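Yeast glycogen phosphorylase (Saccharomyces cerevisiae, PDB 1YGP) is a two-domain, GT-B-clan member of the carbohydrate phosphorylase family that holds a bound pyridoxal-5'-phosphate. Local coordinates at residues K571-N574 with K575-L578; V579-I582 with K583-D587; A694-V698 with S699-I703. All coordinates share one frame; numbering follows the deposited sequence.

Contact 1: residues K571-N574 with K575-L578; sequences KLNN and KIRL
Residues 571-574 and 575-578 are two successive turns of one alpha helix, joined by the i to i+4 backbone pattern. Lys575 N donates to Lys571 O at 3.0 Å, Ile576 N to Leu572 O at 3.0 Å and Arg577 N to Asn573 O at 3.1 Å; the next bond along, Leu578 N to Asn574 O, is weak at 3.4 Å. Among the side chains, Leu572 and Ile576 meet one turn apart, methyl to methyl, with Leu572 CD1 lying 3.9 Å from Ile576 CD1. Their chains slant across one another, Leu572 sending CG away from its backbone N (chi1 -172°) and Ile576 sending CG1 back beside its own (chi1 -74°). This is the middle of helix 562-584, which packs against the parallel, Rossmann-like sheet of the GT-B fold: Leu578 rests on Phe602 and Met604 of strand 601-606, and Lys575 also lies on Phe602. On another flank Asn574 and Arg577 run side by side in the same direction. Asn574 OD1 stands over the centre of one face of the guanidinium, 4.1 Å from Arg577 CZ, and the amide and guanidinium planes are turned by 27°. This approach over the face leaves the edge N-H groups of the arginine to reach other acceptors, and NH2 bonds to Ala525 O. Asn574 ND2 donates to Asn526 OD1 and Pro706 O, which helps to fix the rotation of the amide. The two lysines end in carbonyl-rich surroundings: Lys571 NZ bonds to Ser708 O and Pro706 O, while buried Lys575 bends at chi3 to bring NZ to Thr600 O and into a salt bridge with Asp709.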
# COMPACT_ATOMS: atom_id res chain seq x y z
N LYS A 571 -11.44 -6.08 40.14
CA LYS A 571 -10.92 -7.31 39.59
C LYS A 571 -12.03 -8.20 39.06
O LYS A 571 -11.81 -8.89 38.06
CB LYS A 571 -10.09 -7.97 40.71
CG LYS A 571 -9.39 -9.31 40.40
CD LYS A 571 -8.42 -9.32 39.24
CE LYS A 571 -7.14 -8.63 39.64
NZ LYS A 571 -6.18 -8.63 38.55
N LEU A 572 -13.24 -8.17 39.62
CA LEU A 572 -14.36 -9.00 39.14
C LEU A 572 -14.83 -8.46 37.80
O LEU A 572 -15.03 -9.22 36.84
CB LEU A 572 -15.52 -9.00 40.20
CG LEU A 572 -16.81 -9.87 40.17
CD1 LEU A 572 -17.85 -9.25 39.27
CD2 LEU A 572 -16.51 -11.26 39.67
N ASN A 573 -14.97 -7.14 37.66
CA ASN A 573 -15.42 -6.56 36.40
C ASN A 573 -14.38 -6.84 35.34
O ASN A 573 -14.74 -7.26 34.24
CB ASN A 573 -15.63 -5.05 36.52
CG ASN A 573 -16.59 -4.62 37.63
OD1 ASN A 573 -16.41 -3.56 38.25
ND2 ASN A 573 -17.65 -5.36 37.96
N ASN A 574 -13.08 -6.74 35.68
CA ASN A 574 -12.00 -7.07 34.75
C ASN A 574 -12.05 -8.51 34.28
O ASN A 574 -11.73 -8.81 33.12
CB ASN A 574 -10.63 -6.88 35.33
CG ASN A 574 -10.19 -5.43 35.39
OD1 ASN A 574 -10.74 -4.52 34.77
ND2 ASN A 574 -9.16 -5.15 36.17
N LYS A 575 -12.47 -9.41 35.18
CA LYS A 575 -12.64 -10.81 34.81
C LYS A 575 -13.76 -10.97 33.79
O LYS A 575 -13.63 -11.73 32.83
CB LYS A 575 -12.92 -11.67 36.05
CG LYS A 575 -11.60 -12.07 36.69
CD LYS A 575 -11.75 -13.31 37.54
CE LYS A 575 -11.76 -12.96 39.00
NZ LYS A 575 -12.02 -14.17 39.77
N ILE A 576 -14.83 -10.17 33.95
CA ILE A 576 -15.95 -10.21 33.03
C ILE A 576 -15.48 -9.81 31.65
O ILE A 576 -15.87 -10.50 30.71
CB ILE A 576 -17.09 -9.26 33.51
CG1 ILE A 576 -17.78 -9.90 34.71
CG2 ILE A 576 -18.09 -8.96 32.38
CD1 ILE A 576 -18.66 -8.89 35.50
N ARG A 577 -14.64 -8.77 31.51
CA ARG A 577 -14.15 -8.39 30.19
C ARG A 577 -13.48 -9.57 29.51
O ARG A 577 -13.83 -9.86 28.37
CB ARG A 577 -13.06 -7.33 30.17
CG ARG A 577 -13.29 -5.96 30.77
CD ARG A 577 -12.22 -5.01 30.22
NE ARG A 577 -10.87 -5.46 30.51
CZ ARG A 577 -9.87 -4.62 30.75
NH1 ARG A 577 -10.05 -3.30 30.73
NH2 ARG A 577 -8.67 -5.12 31.05
N LEU A 578 -12.57 -10.28 30.20
CA LEU A 578 -11.87 -11.39 29.61
C LEU A 578 -12.85 -12.46 29.17
O LEU A 578 -12.76 -12.97 28.05
CB LEU A 578 -10.89 -11.99 30.61
CG LEU A 578 -10.13 -13.22 30.13
CD1 LEU A 578 -9.26 -12.83 28.95
CD2 LEU A 578 -9.32 -13.81 31.26

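Contact 2: residues V579-I582 with K583-D587; sequences VDLI and KKEND
A Schellman motif ends helix 562-584 here, and in the turns leading up to it Val579, Asp580 and Leu581 offer their carbonyls to Lys583, Lys584 and Glu585. Lys583 N to Val579 O is 3.1 Å, Lys584 N to Asp580 O 3.0 Å and Glu585 N to Leu581 O 2.8 Å, the last nearly straight at 175°. Beyond them the chain tightens into a type I turn from Lys584 to Asp587. Asn586 N donates to Lys583 O and Asp587 N to Lys584 O, while Gly588 N returns to Lys583 O. Asp587 is the C-prime residue, and its positive phi, a left-handed conformation, ends the right-handed helix. Side chains add little across the turns. Leu581 swings its CD2 to within 3.9 Å of Lys584 CE, the carbon next to the amine. The backbone carbonyls here are lined by neighbouring beta carbons, with Asn586 CB beside Ile582 O. Ile582 belongs to the inner face of the helix and turns to Val691 of strand 688-693 and to Ile591 and Ile592 of the following loop. Glu585 reaches towards the end of the same strand, where OE2 makes a weak bond with Ala694 N. Lys583 leaves its backbone fully extended, and Lys583 NZ stays 5.3 Å from Asp580 OD1, so any attraction is probably weak; the same amine makes a weak, long ion pair with Asp590. The acid of Asp580 is instead claimed by Arg594 in a salt bridge. The helix thus closes with its last carbonyls, Lys583 O and Lys584 O, satisfied by backbone N-H groups of the Schellman turn, while the charge of Asp580 is paired with an arginine from beyond the helix.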
# COMPACT_ATOMS: atom_id res chain seq x y z
N VAL A 579 -13.84 -12.76 30.03
CA VAL A 579 -14.87 -13.75 29.73
C VAL A 579 -15.58 -13.32 28.44
O VAL A 579 -15.67 -14.13 27.50
CB VAL A 579 -15.86 -13.84 30.95
CG1 VAL A 579 -17.02 -14.77 30.67
CG2 VAL A 579 -15.13 -14.49 32.13
N ASP A 580 -15.96 -12.04 28.33
CA ASP A 580 -16.58 -11.52 27.13
C ASP A 580 -15.70 -11.77 25.91
O ASP A 580 -16.25 -12.17 24.86
CB ASP A 580 -16.81 -10.01 27.23
CG ASP A 580 -18.04 -9.48 27.97
OD1 ASP A 580 -19.13 -10.05 27.84
OD2 ASP A 580 -17.92 -8.46 28.64
N LEU A 581 -14.36 -11.62 26.03
CA LEU A 581 -13.43 -11.83 24.92
C LEU A 581 -13.45 -13.28 24.47
O LEU A 581 -13.58 -13.56 23.28
CB LEU A 581 -11.99 -11.51 25.29
CG LEU A 581 -11.07 -10.73 24.32
CD1 LEU A 581 -9.64 -10.89 24.79
CD2 LEU A 581 -11.11 -11.27 22.90
N ILE A 582 -13.37 -14.21 25.42
CA ILE A 582 -13.33 -15.64 25.11
C ILE A 582 -14.61 -16.12 24.42
O ILE A 582 -14.59 -17.04 23.59
CB ILE A 582 -13.07 -16.39 26.45
CG1 ILE A 582 -11.80 -15.89 27.14
CG2 ILE A 582 -12.89 -17.87 26.13
CD1 ILE A 582 -11.61 -16.36 28.58
N LYS A 583 -15.74 -15.51 24.76
CA LYS A 583 -17.05 -15.78 24.18
C LYS A 583 -17.02 -15.26 22.76
O LYS A 583 -17.31 -16.00 21.82
CB LYS A 583 -18.11 -15.05 24.99
CG LYS A 583 -19.53 -15.33 24.58
CD LYS A 583 -20.35 -14.27 25.26
CE LYS A 583 -21.84 -14.48 25.08
NZ LYS A 583 -22.58 -13.56 25.95
N LYS A 584 -16.64 -13.99 22.56
CA LYS A 584 -16.55 -13.38 21.24
C LYS A 584 -15.69 -14.28 20.35
O LYS A 584 -16.18 -14.82 19.35
CB LYS A 584 -15.94 -11.99 21.38
CG LYS A 584 -15.92 -11.16 20.10
CD LYS A 584 -15.45 -9.72 20.37
CE LYS A 584 -13.98 -9.60 20.80
NZ LYS A 584 -13.68 -8.28 21.34
N GLU A 585 -14.49 -14.60 20.82
CA GLU A 585 -13.55 -15.46 20.13
C GLU A 585 -14.11 -16.88 19.97
O GLU A 585 -13.59 -17.65 19.16
CB GLU A 585 -12.24 -15.45 20.92
CG GLU A 585 -10.97 -15.98 20.22
CD GLU A 585 -9.66 -15.68 20.95
OE1 GLU A 585 -9.24 -14.51 20.94
OE2 GLU A 585 -9.04 -16.60 21.51
N ASN A 586 -15.14 -17.28 20.71
CA ASN A 586 -15.77 -18.59 20.54
C ASN A 586 -17.13 -18.56 19.88
O ASN A 586 -18.03 -19.36 20.16
CB ASN A 586 -15.93 -19.30 21.86
CG ASN A 586 -15.06 -20.52 21.75
OD1 ASN A 586 -15.43 -21.59 21.27
ND2 ASN A 586 -13.81 -20.30 22.17
N ASP A 587 -17.26 -17.57 18.99
CA ASP A 587 -18.46 -17.35 18.19
C ASP A 587 -19.71 -17.33 19.07
O ASP A 587 -20.65 -18.13 18.97
CB ASP A 587 -18.55 -18.47 17.12

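Contact 3: residues A694-V698 with S699-I703; sequences ADYNV and SKAEI. With PLP (pyridoxal-5'-phosphate), chain E.
Ala701 and the PLP methyl approach the ring of Tyr696 obliquely from the same side: Ala701 CB is 3.5 Å from Tyr696 CE1, and PLP C2A is 4.0 Å from Tyr696 CE2. The second flat group, the amide of Asn697, crosses the Lys700 chain at about a right angle. Asn697 OD1 accepts from Lys700 N at 3.0 Å, a nearly straight bond (167°) whose donor is tilted somewhat out of the amide plane. This is an N-cap: chi1 of 58° sets CG between the backbone N and the carbonyl carbon, turning the amide forward over the first helical turn, whose N-H groups lack acceptors one helical turn earlier. After the cap, Ala701 N bonds to Asn697 O and Glu702 N to Val698 O. Lys700, bent at chi2 and chi4, curls its amine back onto the approach loop. Lys700 NZ donates to Asp695 O at 2.8 Å from above the carbonyl plane, and to Ala694 O at 3.1 Å in the carbonyl plane, on a lone pair. One ammonium thus grips two successive carbonyls and pins the loop to the helix start. The pyridoxal-5'-phosphate pocket uses the same turn: Val698 CG2 packs 3.6 Å from PLP C2A, beside the backbone of Asn697. CG1 of that valine meets Glu702 OE2, which is held in a salt bridge by Arg520. Ser699 OG bonds to Asp158, and Asp695 OD1 to Gln198 N. The loop leaves strand 688-693 at the edge of the parallel sheet and lies beside strand 197-201, and helix 698-704 sits between helix 518-524, reached by Val698 and Glu702, and helix 562-584, reached by Ile703.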
# COMPACT_ATOMS: atom_id res chain seq x y z
N ALA A 694 -5.85 -17.56 21.13
CA ALA A 694 -5.04 -17.44 19.93
C ALA A 694 -4.61 -16.02 19.64
O ALA A 694 -5.26 -15.04 20.01
CB ALA A 694 -5.81 -17.92 18.72
N ASP A 695 -3.42 -16.02 19.01
CA ASP A 695 -2.71 -14.86 18.46
C ASP A 695 -2.67 -13.71 19.44
O ASP A 695 -3.06 -12.58 19.21
CB ASP A 695 -3.41 -14.48 17.14
CG ASP A 695 -2.74 -13.46 16.25
OD1 ASP A 695 -1.63 -13.70 15.78
OD2 ASP A 695 -3.34 -12.41 16.01
N TYR A 696 -2.14 -14.10 20.60
CA TYR A 696 -1.91 -13.24 21.74
C TYR A 696 -0.93 -12.19 21.30
O TYR A 696 0.20 -12.48 20.93
CB TYR A 696 -1.37 -14.10 22.87
CG TYR A 696 -0.74 -13.39 24.05
CD1 TYR A 696 -1.49 -12.77 25.04
CD2 TYR A 696 0.65 -13.39 24.12
CE1 TYR A 696 -0.84 -12.15 26.11
CE2 TYR A 696 1.31 -12.79 25.18
CZ TYR A 696 0.56 -12.17 26.17
OH TYR A 696 1.25 -11.62 27.24
N ASN A 697 -1.46 -11.00 21.27
CA ASN A 697 -0.72 -9.82 20.93
C ASN A 697 -0.86 -8.84 22.10
O ASN A 697 -1.36 -9.21 23.17
CB ASN A 697 -1.28 -9.25 19.66
CG ASN A 697 -2.76 -8.90 19.75
OD1 ASN A 697 -3.26 -8.32 20.71
ND2 ASN A 697 -3.49 -9.28 18.72
N VAL A 698 -0.49 -7.56 21.98
CA VAL A 698 -0.53 -6.68 23.13
C VAL A 698 -1.95 -6.40 23.58
O VAL A 698 -2.23 -6.45 24.78
CB VAL A 698 0.23 -5.37 22.79
CG1 VAL A 698 0.01 -4.23 23.78
CG2 VAL A 698 1.70 -5.71 22.86
N SER A 699 -2.88 -6.20 22.66
CA SER A 699 -4.24 -5.82 22.98
C SER A 699 -4.91 -6.91 23.79
O SER A 699 -5.56 -6.66 24.81
CB SER A 699 -4.92 -5.55 21.67
OG SER A 699 -4.10 -4.59 21.00
N LYS A 700 -4.65 -8.16 23.38
CA LYS A 700 -5.16 -9.29 24.12
C LYS A 700 -4.55 -9.27 25.52
O LYS A 700 -5.26 -9.41 26.51
CB LYS A 700 -4.80 -10.54 23.36
CG LYS A 700 -5.52 -10.59 22.02
CD LYS A 700 -6.18 -11.94 21.86
CE LYS A 700 -6.78 -12.10 20.49
NZ LYS A 700 -5.78 -11.99 19.44
N ALA A 701 -3.26 -8.96 25.64
CA ALA A 701 -2.59 -8.88 26.93
C ALA A 701 -3.13 -7.71 27.75
O ALA A 701 -3.13 -7.78 28.98
CB ALA A 701 -1.08 -8.68 26.75
N GLU A 702 -3.64 -6.64 27.13
CA GLU A 702 -4.23 -5.57 27.91
C GLU A 702 -5.58 -6.01 28.45
O GLU A 702 -6.04 -5.40 29.42
CB GLU A 702 -4.43 -4.32 27.07
CG GLU A 702 -3.18 -3.46 26.85
CD GLU A 702 -3.38 -2.35 25.80
OE1 GLU A 702 -4.38 -1.63 25.84
OE2 GLU A 702 -2.54 -2.21 24.92
N ILE A 703 -6.26 -7.03 27.89
CA ILE A 703 -7.52 -7.50 28.45
C ILE A 703 -7.23 -8.60 29.47
O ILE A 703 -7.80 -8.61 30.56
CB ILE A 703 -8.44 -8.05 27.32
CG1 ILE A 703 -8.77 -6.94 26.33
CG2 ILE A 703 -9.75 -8.57 27.89
CD1 ILE A 703 -9.39 -5.63 26.90
N1 PLP E . 4.36 -9.98 24.47
C2 PLP E . 3.34 -9.15 24.84
C2A PLP E . 2.11 -9.10 23.96
C3 PLP E . 3.45 -8.37 25.97
O3 PLP E . 2.45 -7.48 26.30
C4 PLP E . 4.59 -8.43 26.76
C4A PLP E . 4.60 -7.92 28.06
C5 PLP E . 5.62 -9.27 26.36
C6 PLP E . 5.49 -10.04 25.23
C5A PLP E . 6.88 -9.46 27.25
O4P PLP E . 6.63 -10.50 28.20
P PLP E . 7.66 -11.65 28.53
O1P PLP E . 9.01 -11.11 28.26
O2P PLP E . 7.50 -11.78 30.13
O3P PLP E . 7.15 -12.92 27.95

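From the N-terminal side, contact 1 and then contact 2 follow each other directly along helix 562-584; neither encloses a loop, and they neither nest nor cross. The chain then runs through strands 601-606 and 649-654 before strand 688-693 delivers contact 3, where Asn697 caps helix 698-704 after a short loop, again a local contact. Although in series, contact 3 lies against both earlier ones. Arg577 of contact 1 reaches the backbone at Glu702 (Arg577 NH2 to Glu702 O 3.1 Å), and CG2 of Ile703 packs on both Leu578 and Leu581. At the other end Glu585 meets Lys700. The long helix thereby backs the short one that borders the pyridoxal-5'-phosphate.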